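Local atomic coordinates of L-Ala-D/L-Glu epimerase, a muconate lactonizing enzyme (Klebsiella pneumoniae subsp. pneumoniae MGH 78578, PDB entry 3FCP), a protein that belongs to the enolase superfamily, in which an N-terminal domain accompanies a TIM-barrel-like C-terminal domain, here holding a magnesium ion. Residues Ala105-Ala108 and Ile109-Leu113; Ala230-Asn233 and Ala234-Val237; Val253-Ala256 and Tyr257-Tyr260; Gln265-Thr268 and Gly269-Leu273; Leu287-Val290 and Ala291-Ala294. All blocks are in the same frame, centred on the assembly; numbering follows the deposited sequence.

Contact 1 (Ala105-Ala108 and Ile109-Leu113); sequences AKSA and IETAL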
loop_
_atom_site.group_PDB
_atom_site.type_symbol
_atom_site.label_atom_id
_atom_site.label_comp_id
_atom_site.label_asym_id
_atom_site.label_seq_id
_atom_site.Cartn_x
_atom_site.Cartn_y
_atom_site.Cartn_z
ATOM N N ALA A 105 25.315 15.031 25.042
ATOM C CA ALA A 105 26.539 14.735 25.782
ATOM C C ALA A 105 27.561 14.077 24.843
ATOM O O ALA A 105 28.733 14.431 24.846
ATOM C CB ALA A 105 26.232 13.808 26.956
ATOM N N LYS A 106 27.108 13.114 24.042
ATOM C CA LYS A 106 27.997 12.430 23.107
ATOM C C LYS A 106 28.591 13.402 22.093
ATOM O O LYS A 106 29.755 13.283 21.715
ATOM C CB LYS A 106 27.245 11.316 22.373
ATOM C CG LYS A 106 26.855 10.148 23.264
ATOM C CD LYS A 106 25.940 9.163 22.536
ATOM C CE LYS A 106 25.595 7.972 23.425
ATOM N NZ LYS A 106 24.552 7.087 22.812
ATOM N N SER A 107 27.795 14.372 21.656
ATOM C CA SER A 107 28.273 15.346 20.682
ATOM C C SER A 107 29.424 16.198 21.232
ATOM O O SER A 107 30.372 16.510 20.508
ATOM C CB SER A 107 27.126 16.254 20.240
ATOM O OG SER A 107 27.617 17.314 19.445
ATOM N N ALA A 108 29.331 16.586 22.500
ATOM C CA ALA A 108 30.388 17.386 23.121
ATOM C C ALA A 108 31.678 16.566 23.157
ATOM O O ALA A 108 32.757 17.072 22.849
ATOM C CB ALA A 108 29.983 17.799 24.540
ATOM N N ILE A 109 31.560 15.296 23.531
ATOM C CA ILE A 109 32.716 14.406 23.599
ATOM C C ILE A 109 33.316 14.120 22.218
ATOM O O ILE A 109 34.538 14.148 22.041
ATOM C CB ILE A 109 32.339 13.048 24.253
ATOM C CG1 ILE A 109 31.917 13.268 25.711
ATOM C CG2 ILE A 109 33.517 12.077 24.155
ATOM C CD1 ILE A 109 33.003 13.879 26.588
ATOM N N GLU A 110 32.461 13.832 21.241
ATOM C CA GLU A 110 32.940 13.539 19.892
ATOM C C GLU A 110 33.657 14.761 19.335
ATOM O O GLU A 110 34.679 14.643 18.652
ATOM C CB GLU A 110 31.775 13.153 18.969
ATOM C CG GLU A 110 32.227 12.648 17.613
ATOM C CD GLU A 110 31.074 12.224 16.719
ATOM O OE1 GLU A 110 30.588 13.054 15.926
ATOM O OE2 GLU A 110 30.653 11.056 16.819
ATOM N N THR A 111 33.123 15.940 19.636
ATOM C CA THR A 111 33.721 17.181 19.164
ATOM C C THR A 111 35.126 17.331 19.741
ATOM O O THR A 111 36.080 17.634 19.016
ATOM C CB THR A 111 32.881 18.404 19.592
ATOM O OG1 THR A 111 31.580 18.323 18.993
ATOM C CG2 THR A 111 33.568 19.709 19.153
ATOM N N ALA A 112 35.250 17.105 21.045
ATOM C CA ALA A 112 36.537 17.230 21.720
ATOM C C ALA A 112 37.538 16.215 21.177
ATOM O O ALA A 112 38.716 16.536 20.974
ATOM C CB ALA A 112 36.355 17.050 23.235
ATOM N N LEU A 113 37.072 14.990 20.946
ATOM C CA LEU A 113 37.927 13.936 20.414
ATOM C C LEU A 113 38.452 14.350 19.046
ATOM O O LEU A 113 39.637 14.159 18.744
ATOM C CB LEU A 113 37.151 12.616 20.289
ATOM C CG LEU A 113 36.862 11.893 21.608
ATOM C CD1 LEU A 113 35.863 10.763 21.381
ATOM C CD2 LEU A 113 38.173 11.358 22.178
#
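Thr111 reaches back to Ser107, one turn earlier in helix 103-121, a long alpha-helix of the N-terminal domain of this enolase-superfamily protein. Regular i to i+4 backbone bonds carry the turn. Ile109 N donates to Ala105 O at 3.2 Å, Glu110 N to Lys106 O at 2.8 Å, and Ala112 N to Ala108 O at 3.1 Å. Apolar groups make up the next class. CG1 of Ile109 comes within 3.5 Å of Ala105 O. The small methyls of Ala105 and Ala108 and the branched Ile109 form a surface on which helix 65-80 and strand 33-42 pack, through Leu76, Leu80 and Val38 among others.

The charged side chains turn outward from this contact to other parts of the fold. Lys106 NZ is hydrogen-bonded to Ile99 O, Gly101 O and Asn96 OD1, three acceptors that satisfy a buried ammonium. Glu110 is stretched out, and its CG lies opposite its backbone N (chi1 -172°), carrying the carboxylate off the preceding turn: OE1 takes the N-H of Asn282 and OE2 bonds Ser283 OG, which ties the helix to the start of helix 283-294 in the barrel domain.

Side chain to backbone, there is one bond. Thr111 OG1 is turned in beside its own N and donates to Ser107 O at 2.7 Å. That same oxygen also accepts Thr111 N at 2.9 Å, and the two donors come to it from opposite faces of the carbonyl plane.

Contact 2 (Ala230-Asn233 and Ala234-Val237); sequences AHDN and AALV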
loop_
_atom_site.group_PDB
_atom_site.type_symbol
_atom_site.label_atom_id
_atom_site.label_comp_id
_atom_site.label_asym_id
_atom_site.label_seq_id
_atom_site.Cartn_x
_atom_site.Cartn_y
_atom_site.Cartn_z
ATOM N N ALA A 230 6.414 16.149 16.486
ATOM C CA ALA A 230 7.235 15.001 16.131
ATOM C C ALA A 230 6.467 13.748 16.560
ATOM O O ALA A 230 6.889 12.629 16.288
ATOM C CB ALA A 230 8.592 15.075 16.840
ATOM N N HIS A 231 5.341 13.952 17.242
ATOM C CA HIS A 231 4.476 12.852 17.675
ATOM C C HIS A 231 3.609 12.456 16.480
ATOM O O HIS A 231 2.944 11.421 16.491
ATOM C CB HIS A 231 3.550 13.303 18.813
ATOM C CG HIS A 231 4.229 13.438 20.139
ATOM N ND1 HIS A 231 3.731 14.232 21.150
ATOM C CD2 HIS A 231 5.354 12.866 20.629
ATOM C CE1 HIS A 231 4.521 14.145 22.205
ATOM N NE2 HIS A 231 5.513 13.321 21.915
ATOM N N ASP A 232 3.613 13.297 15.450
ATOM C CA ASP A 232 2.810 13.037 14.267
ATOM C C ASP A 232 3.614 13.115 12.966
ATOM O O ASP A 232 3.375 13.989 12.126
ATOM C CB ASP A 232 1.640 14.029 14.214
ATOM C CG ASP A 232 0.491 13.540 13.350
ATOM O OD1 ASP A 232 0.650 12.507 12.652
ATOM O OD2 ASP A 232 -0.578 14.198 13.370
ATOM N N ASN A 233 4.575 12.209 12.802
ATOM C CA ASN A 233 5.361 12.174 11.567
ATOM C C ASN A 233 4.418 11.859 10.406
ATOM O O ASN A 233 4.683 12.222 9.259
ATOM C CB ASN A 233 6.449 11.095 11.639
ATOM C CG ASN A 233 7.638 11.512 12.480
ATOM O OD1 ASN A 233 8.526 10.703 12.751
ATOM N ND2 ASN A 233 7.673 12.777 12.891
ATOM N N ALA A 234 3.312 11.183 10.698
ATOM C CA ALA A 234 2.356 10.857 9.648
ATOM C C ALA A 234 1.852 12.152 9.011
ATOM O O ALA A 234 1.751 12.252 7.788
ATOM C CB ALA A 234 1.186 10.053 10.219
ATOM N N ALA A 235 1.548 13.150 9.840
ATOM C CA ALA A 235 1.076 14.440 9.332
ATOM C C ALA A 235 2.191 15.149 8.559
ATOM O O ALA A 235 1.941 15.759 7.512
ATOM C CB ALA A 235 0.600 15.325 10.486
ATOM N N LEU A 236 3.416 15.073 9.080
ATOM C CA LEU A 236 4.557 15.715 8.430
ATOM C C LEU A 236 4.715 15.164 7.009
ATOM O O LEU A 236 4.905 15.918 6.060
ATOM C CB LEU A 236 5.848 15.471 9.224
ATOM C CG LEU A 236 7.071 16.231 8.694
ATOM C CD1 LEU A 236 6.859 17.729 8.919
ATOM C CD2 LEU A 236 8.336 15.776 9.408
ATOM N N VAL A 237 4.635 13.846 6.869
ATOM C CA VAL A 237 4.756 13.212 5.562
ATOM C C VAL A 237 3.647 13.653 4.616
ATOM O O VAL A 237 3.906 13.976 3.454
ATOM C CB VAL A 237 4.715 11.671 5.683
ATOM C CG1 VAL A 237 4.638 11.034 4.299
ATOM C CG2 VAL A 237 5.961 11.183 6.432
#
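Asp232 OD1 accepts the N-H of Ala235 at 3.0 Å, with an N-H...O angle of 146°, and this is the tight side of the contact. The nitrogen does not lie in the carboxylate plane; it sits above it, 67° out. The methyl of the same alanine packs on the carboxylate too, its CB 3.4 Å from Asp232 CG and 3.3 Å from OD2. CG of Asp232 is swung opposite the backbone N (chi1 -159°), which lets the carboxylate fold over the first turn.

This is the N-cap of helix 233-242: the aspartate takes up a first-turn amide that has no helical carbonyl before it to bond to, and its negative charge probably interacts well with the positive end of the helix dipole. Asp232 O works alongside it, accepting Leu236 N at 3.2 Å in the carbonyl plane and, weakly, Ala235 N. One residue on, Val237 N reaches Asn233 O at 2.9 Å, and Val237 CG2 lies against that oxygen at 3.3 Å.

Inward, Leu236 is buried against Ile247, Ala249 and Leu262 of the neighbouring strand and helix. The other flank is much looser. Ala234 is exposed, its CB 3.5 Å from Asp232 OD1, and so is His231, whose ring stacks on Tyr257 of a neighbouring subunit. Asp232 is partly exposed, and Gly295 of a different neighbouring subunit packs on it.

Contact 3 (Val253-Ala256 and Tyr257-Tyr260); sequences VATA and YDGY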
loop_
_atom_site.group_PDB
_atom_site.type_symbol
_atom_site.label_atom_id
_atom_site.label_comp_id
_atom_site.label_asym_id
_atom_site.label_seq_id
_atom_site.Cartn_x
_atom_site.Cartn_y
_atom_site.Cartn_z
ATOM N N VAL A 253 13.562 14.291 13.052
ATOM C CA VAL A 253 14.742 13.538 12.649
ATOM C C VAL A 253 15.975 13.951 13.438
ATOM O O VAL A 253 16.393 15.109 13.401
ATOM C CB VAL A 253 14.999 13.714 11.131
ATOM C CG1 VAL A 253 15.184 15.192 10.803
ATOM C CG2 VAL A 253 16.218 12.918 10.704
ATOM N N ALA A 254 16.553 12.996 14.162
ATOM C CA ALA A 254 17.746 13.266 14.958
ATOM C C ALA A 254 18.937 12.445 14.470
ATOM O O ALA A 254 20.021 12.985 14.204
ATOM C CB ALA A 254 17.471 12.955 16.435
ATOM N N THR A 255 18.719 11.137 14.352
ATOM C CA THR A 255 19.762 10.202 13.945
ATOM C C THR A 255 19.545 9.647 12.543
ATOM O O THR A 255 18.487 9.830 11.943
ATOM C CB THR A 255 19.789 9.003 14.892
ATOM O OG1 THR A 255 18.590 8.247 14.697
ATOM C CG2 THR A 255 19.847 9.465 16.354
ATOM N N ALA A 256 20.556 8.948 12.038
ATOM C CA ALA A 256 20.480 8.328 10.722
ATOM C C ALA A 256 19.311 7.343 10.703
ATOM O O ALA A 256 18.669 7.159 9.667
ATOM C CB ALA A 256 21.792 7.610 10.400
ATOM N N TYR A 257 19.031 6.713 11.844
ATOM C CA TYR A 257 17.915 5.769 11.912
ATOM C C TYR A 257 16.614 6.524 11.649
ATOM O O TYR A 257 15.809 6.094 10.830
ATOM C CB TYR A 257 17.832 5.088 13.286
ATOM C CG TYR A 257 19.044 4.268 13.664
ATOM C CD1 TYR A 257 19.908 4.697 14.674
ATOM C CD2 TYR A 257 19.308 3.045 13.044
ATOM C CE1 TYR A 257 21.002 3.928 15.065
ATOM C CE2 TYR A 257 20.402 2.258 13.426
ATOM C CZ TYR A 257 21.240 2.707 14.436
ATOM O OH TYR A 257 22.305 1.936 14.836
ATOM N N ASP A 258 16.405 7.643 12.340
ATOM C CA ASP A 258 15.187 8.444 12.130
ATOM C C ASP A 258 15.129 8.924 10.686
ATOM O O ASP A 258 14.063 8.963 10.066
ATOM C CB ASP A 258 15.157 9.700 13.019
ATOM C CG ASP A 258 15.265 9.386 14.489
ATOM O OD1 ASP A 258 14.748 8.339 14.925
ATOM O OD2 ASP A 258 15.859 10.204 15.217
ATOM N N GLY A 259 16.289 9.318 10.167
ATOM C CA GLY A 259 16.363 9.813 8.807
ATOM C C GLY A 259 15.897 8.799 7.783
ATOM O O GLY A 259 15.180 9.142 6.839
ATOM N N TYR A 260 16.318 7.550 7.956
ATOM C CA TYR A 260 15.927 6.492 7.035
ATOM C C TYR A 260 14.434 6.214 7.146
ATOM O O TYR A 260 13.739 6.096 6.144
ATOM C CB TYR A 260 16.690 5.198 7.333
ATOM C CG TYR A 260 16.106 4.028 6.580
ATOM C CD1 TYR A 260 16.264 3.917 5.195
ATOM C CD2 TYR A 260 15.300 3.091 7.228
ATOM C CE1 TYR A 260 15.622 2.914 4.477
ATOM C CE2 TYR A 260 14.659 2.083 6.519
ATOM C CZ TYR A 260 14.817 2.002 5.153
ATOM O OH TYR A 260 14.152 1.033 4.446
HETATM O O HOH W 1 16.888 7.266 16.595
#
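Asp258 and Thr255 face each other across the first turn of helix 256-264, each side chain turned to the other's backbone. Thr255 OG1 sits between its own N and carbonyl carbon (chi1 68°), from where it accepts Asp258 N at 3.3 Å in an almost straight bond, along with a weak one from Tyr257 N. In return the carboxylate swings back over the loop. Its OD2 takes Thr255 N at 3.1 Å from above the carboxylate plane, 43° out, and Ala254 N, also at 3.1 Å, on the anti lone pair, so two amides grip a single oxygen.

The reciprocal pair is a capping box with Thr255 as N-cap, and it starts the helix that follows strand 246-249 and the magnesium ligands Asp250 and Glu251. One water bridges the two side chains of the box, 2.7 Å from Thr255 OG1 and donating to Asp258 OD1 at 2.9 Å.

The Tyr257 ring stands with its edge to Thr255 OG1, which lies near the ring plane and 3.8 Å from CD1. From the loop, Val253 brings CG2 to the backbone of Gly259, 3.6 Å from its N. Tyr260 leads off from the turn to pack on Val290 of helix 283-294, and on Ala263 of another subunit.

Contact 4 (Gln265-Thr268 and Gly269-Leu273); sequences QGFT and GAYAL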
loop_
_atom_site.group_PDB
_atom_site.type_symbol
_atom_site.label_atom_id
_atom_site.label_comp_id
_atom_site.label_asym_id
_atom_site.label_seq_id
_atom_site.Cartn_x
_atom_site.Cartn_y
_atom_site.Cartn_z
ATOM N N GLN A 265 9.097 6.365 4.694
ATOM C CA GLN A 265 7.685 6.641 4.896
ATOM C C GLN A 265 7.113 7.523 3.783
ATOM O O GLN A 265 5.896 7.627 3.631
ATOM C CB GLN A 265 7.502 7.319 6.246
ATOM C CG GLN A 265 6.148 7.115 6.885
ATOM C CD GLN A 265 6.105 7.678 8.291
ATOM O OE1 GLN A 265 7.039 7.473 9.080
ATOM N NE2 GLN A 265 5.025 8.387 8.620
ATOM N N GLY A 266 7.994 8.163 3.015
ATOM C CA GLY A 266 7.544 9.006 1.920
ATOM C C GLY A 266 7.779 10.500 2.079
ATOM O O GLY A 266 7.339 11.291 1.243
ATOM N N PHE A 267 8.466 10.902 3.142
ATOM C CA PHE A 267 8.731 12.320 3.361
ATOM C C PHE A 267 9.623 12.894 2.267
ATOM O O PHE A 267 10.617 12.289 1.877
ATOM C CB PHE A 267 9.430 12.547 4.707
ATOM C CG PHE A 267 9.851 13.978 4.933
ATOM C CD1 PHE A 267 8.934 14.926 5.369
ATOM C CD2 PHE A 267 11.157 14.380 4.676
ATOM C CE1 PHE A 267 9.310 16.260 5.552
ATOM C CE2 PHE A 267 11.548 15.708 4.851
ATOM C CZ PHE A 267 10.620 16.654 5.292
ATOM N N THR A 268 9.262 14.067 1.768
ATOM C CA THR A 268 10.070 14.721 0.754
ATOM C C THR A 268 10.268 16.168 1.195
ATOM O O THR A 268 9.322 16.837 1.619
ATOM C CB THR A 268 9.409 14.663 -0.647
ATOM O OG1 THR A 268 10.271 15.300 -1.603
ATOM C CG2 THR A 268 8.053 15.351 -0.645
ATOM N N GLY A 269 11.510 16.624 1.118
ATOM C CA GLY A 269 11.856 17.972 1.526
ATOM C C GLY A 269 13.301 17.982 1.996
ATOM O O GLY A 269 14.182 17.476 1.302
ATOM N N ALA A 270 13.546 18.527 3.181
ATOM C CA ALA A 270 14.904 18.592 3.707
ATOM C C ALA A 270 14.981 18.257 5.188
ATOM O O ALA A 270 13.964 18.260 5.893
ATOM C CB ALA A 270 15.490 19.988 3.456
ATOM N N TYR A 271 16.195 17.956 5.647
ATOM C CA TYR A 271 16.446 17.647 7.051
ATOM C C TYR A 271 17.328 18.716 7.700
ATOM O O TYR A 271 18.314 19.183 7.110
ATOM C CB TYR A 271 17.166 16.300 7.221
ATOM C CG TYR A 271 16.365 15.051 6.922
ATOM C CD1 TYR A 271 14.971 15.081 6.835
ATOM C CD2 TYR A 271 17.007 13.816 6.788
ATOM C CE1 TYR A 271 14.238 13.919 6.629
ATOM C CE2 TYR A 271 16.282 12.644 6.583
ATOM C CZ TYR A 271 14.899 12.704 6.505
ATOM O OH TYR A 271 14.180 11.553 6.297
ATOM N N ALA A 272 16.970 19.096 8.922
ATOM C CA ALA A 272 17.755 20.068 9.675
ATOM C C ALA A 272 18.811 19.274 10.438
ATOM O O ALA A 272 18.539 18.758 11.519
ATOM C CB ALA A 272 16.863 20.836 10.661
ATOM N N LEU A 273 20.007 19.160 9.870
ATOM C CA LEU A 273 21.089 18.435 10.529
ATOM C C LEU A 273 21.573 19.235 11.742
ATOM O O LEU A 273 21.720 20.457 11.668
ATOM C CB LEU A 273 22.269 18.237 9.569
ATOM C CG LEU A 273 22.022 17.599 8.201
ATOM C CD1 LEU A 273 23.308 17.634 7.376
ATOM C CD2 LEU A 273 21.541 16.169 8.386
HETATM O O HOH W 2 12.944 14.778 -0.976
#
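Phe267 and Tyr271 slide past each other in opposite directions, CD2 of the phenylalanine 3.7 Å from CE1 of the tyrosine. Their planes are nearly parallel, 18° apart, but the rings are slid so far that the centroids stand 5.8 Å from each other and there is hardly any overlap. Ala270 O meets the rim of the Phe267 ring, lying near its plane and 3.7 Å from CE2.

Phe267 turns its CG to the side opposite its backbone N (chi1 174°), which carries the ring to the tyrosine. Between the two residues the chain bends at Gly269, with phi 151°, a value suited to glycine, as the loop enters strand 270-273 of the barrel. At that bend a water accepts Gly269 N at 3.1 Å and is hydrogen-bonded to Thr268 OG1 at 2.8 Å. Earlier still, Gly266 closes helix 256-264 in a Schellman motif.

Further out, Leu236 and Val237 of helix 233-242 and Ile247 and Ala249 of strand 246-249 pack against Phe267, while Leu287 and Ala291 pack on Tyr271. No hydrogen bond joins the two segments directly, so dispersion and shape carry the contact; the one polar end in the aromatic pair, Tyr271 OH, is bonded to Gly259 O, which helps fix how that ring lies.

Contact 5 (Leu287-Val290 and Ala291-Ala294); sequences LARV and AQAA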
loop_
_atom_site.group_PDB
_atom_site.type_symbol
_atom_site.label_atom_id
_atom_site.label_comp_id
_atom_site.label_asym_id
_atom_site.label_seq_id
_atom_site.Cartn_x
_atom_site.Cartn_y
_atom_site.Cartn_z
ATOM N N LEU A 287 23.589 10.561 8.962
ATOM C CA LEU A 287 22.242 11.053 8.689
ATOM C C LEU A 287 22.280 11.809 7.359
ATOM O O LEU A 287 21.386 11.673 6.521
ATOM C CB LEU A 287 21.798 12.013 9.796
ATOM C CG LEU A 287 20.320 12.198 10.149
ATOM C CD1 LEU A 287 20.131 13.624 10.638
ATOM C CD2 LEU A 287 19.397 11.890 8.974
ATOM N N ALA A 288 23.318 12.611 7.168
ATOM C CA ALA A 288 23.451 13.373 5.927
ATOM C C ALA A 288 23.497 12.448 4.704
ATOM O O ALA A 288 22.837 12.712 3.700
ATOM C CB ALA A 288 24.706 14.244 5.972
ATOM N N ARG A 289 24.268 11.365 4.785
ATOM C CA ARG A 289 24.369 10.435 3.659
ATOM C C ARG A 289 23.048 9.705 3.386
ATOM O O ARG A 289 22.722 9.417 2.237
ATOM C CB ARG A 289 25.495 9.421 3.895
ATOM C CG ARG A 289 26.896 10.034 3.999
ATOM C CD ARG A 289 27.265 10.887 2.783
ATOM N NE ARG A 289 28.640 11.388 2.865
ATOM C CZ ARG A 289 29.131 12.370 2.113
ATOM N NH1 ARG A 289 28.362 12.973 1.215
ATOM N NH2 ARG A 289 30.397 12.746 2.244
ATOM N N VAL A 290 22.305 9.394 4.441
ATOM C CA VAL A 290 21.009 8.735 4.295
ATOM C C VAL A 290 20.122 9.700 3.522
ATOM O O VAL A 290 19.463 9.326 2.548
ATOM C CB VAL A 290 20.359 8.454 5.677
ATOM C CG1 VAL A 290 18.870 8.095 5.513
ATOM C CG2 VAL A 290 21.108 7.318 6.380
ATOM N N ALA A 291 20.121 10.952 3.955
ATOM C CA ALA A 291 19.309 11.972 3.301
ATOM C C ALA A 291 19.680 12.075 1.829
ATOM O O ALA A 291 18.802 12.084 0.965
ATOM C CB ALA A 291 19.498 13.317 3.992
ATOM N N GLN A 292 20.978 12.137 1.540
ATOM C CA GLN A 292 21.420 12.239 0.152
ATOM C C GLN A 292 20.999 11.034 -0.679
ATOM O O GLN A 292 20.570 11.177 -1.823
ATOM C CB GLN A 292 22.930 12.396 0.083
ATOM C CG GLN A 292 23.441 13.679 0.695
ATOM C CD GLN A 292 24.929 13.827 0.517
ATOM O OE1 GLN A 292 25.693 12.933 0.878
ATOM N NE2 GLN A 292 25.353 14.955 -0.045
ATOM N N ALA A 293 21.120 9.842 -0.109
ATOM C CA ALA A 293 20.739 8.640 -0.838
ATOM C C ALA A 293 19.246 8.648 -1.157
ATOM O O ALA A 293 18.825 8.150 -2.201
ATOM C CB ALA A 293 21.092 7.397 -0.020
ATOM N N ALA A 294 18.445 9.223 -0.262
ATOM C CA ALA A 294 16.996 9.275 -0.444
ATOM C C ALA A 294 16.475 10.490 -1.222
ATOM O O ALA A 294 15.266 10.613 -1.425
ATOM C CB ALA A 294 16.311 9.217 0.916
HETATM O O HOH W 3 28.172 15.134 -0.885
#
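Arg289 and Gln292 lie side by side and point the same way, guanidinium and amide planes 27° apart and so close to coplanar. What meets the guanidinium here does so at its edge, and nothing from the two segments is stacked on a face. Gln292 OE1 accepts from NH1 at 2.7 Å, on a lone pair and in its own carbonyl plane, with an N-H...O angle of 155°. A water sits in the guanidinium plane as well: it accepts from NH1 at 3.0 Å and from Gln292 NE2 at 2.9 Å, closing a small ring that fixes the two flat groups relative to each other. Arg289 gets there by bending at its second torsion (chi2 -55°), which also brings its CD within 3.2 Å of Gln292 OE1. The glutamine runs straight on from CG, and that CG passes 3.2 Å from Ala288 O.

The backbone itself is ordinary alpha-helix, the last turns of helix 283-294. Gln292 N bonds Ala288 O at 2.9 Å and Ala294 N bonds Val290 O at 3.0 Å.

The inner side is apolar. Leu287 and Ala288 pack on Leu273 of strand 270-273, Ala291 on Leu298 of strand 297-300, and Val290 meets Ala256 of helix 256-264. A neighbouring subunit adds its Ala293 to Val290 and its Tyr260 to Ala293 and Ala294, so the helix lies both on the barrel wall and at a subunit interface.

How the contacts relate
Contact 1 stands apart in the N-terminal domain, fully buried and without contact to another subunit; the other four share the C-terminal domain. Contacts 2 and 3 are both helix starts capped by an acidic or hydroxyl side chain, partly open to solvent and visited by neighbouring subunits. Contact 4 is the apolar loop-to-strand join, and contact 2 packs on it, Val237 against Gln265 for one. Contacts 3 and 5 are also in touch, Leu287 CG lying 3.5 Å from Thr255 O, and both meet the same neighbouring subunit. Contacts 4 and 5 join strand 270-273 to helix 283-294 through apolar side chains, whereas the polar arginine-glutamine pair of contact 5 keeps to the partly exposed side.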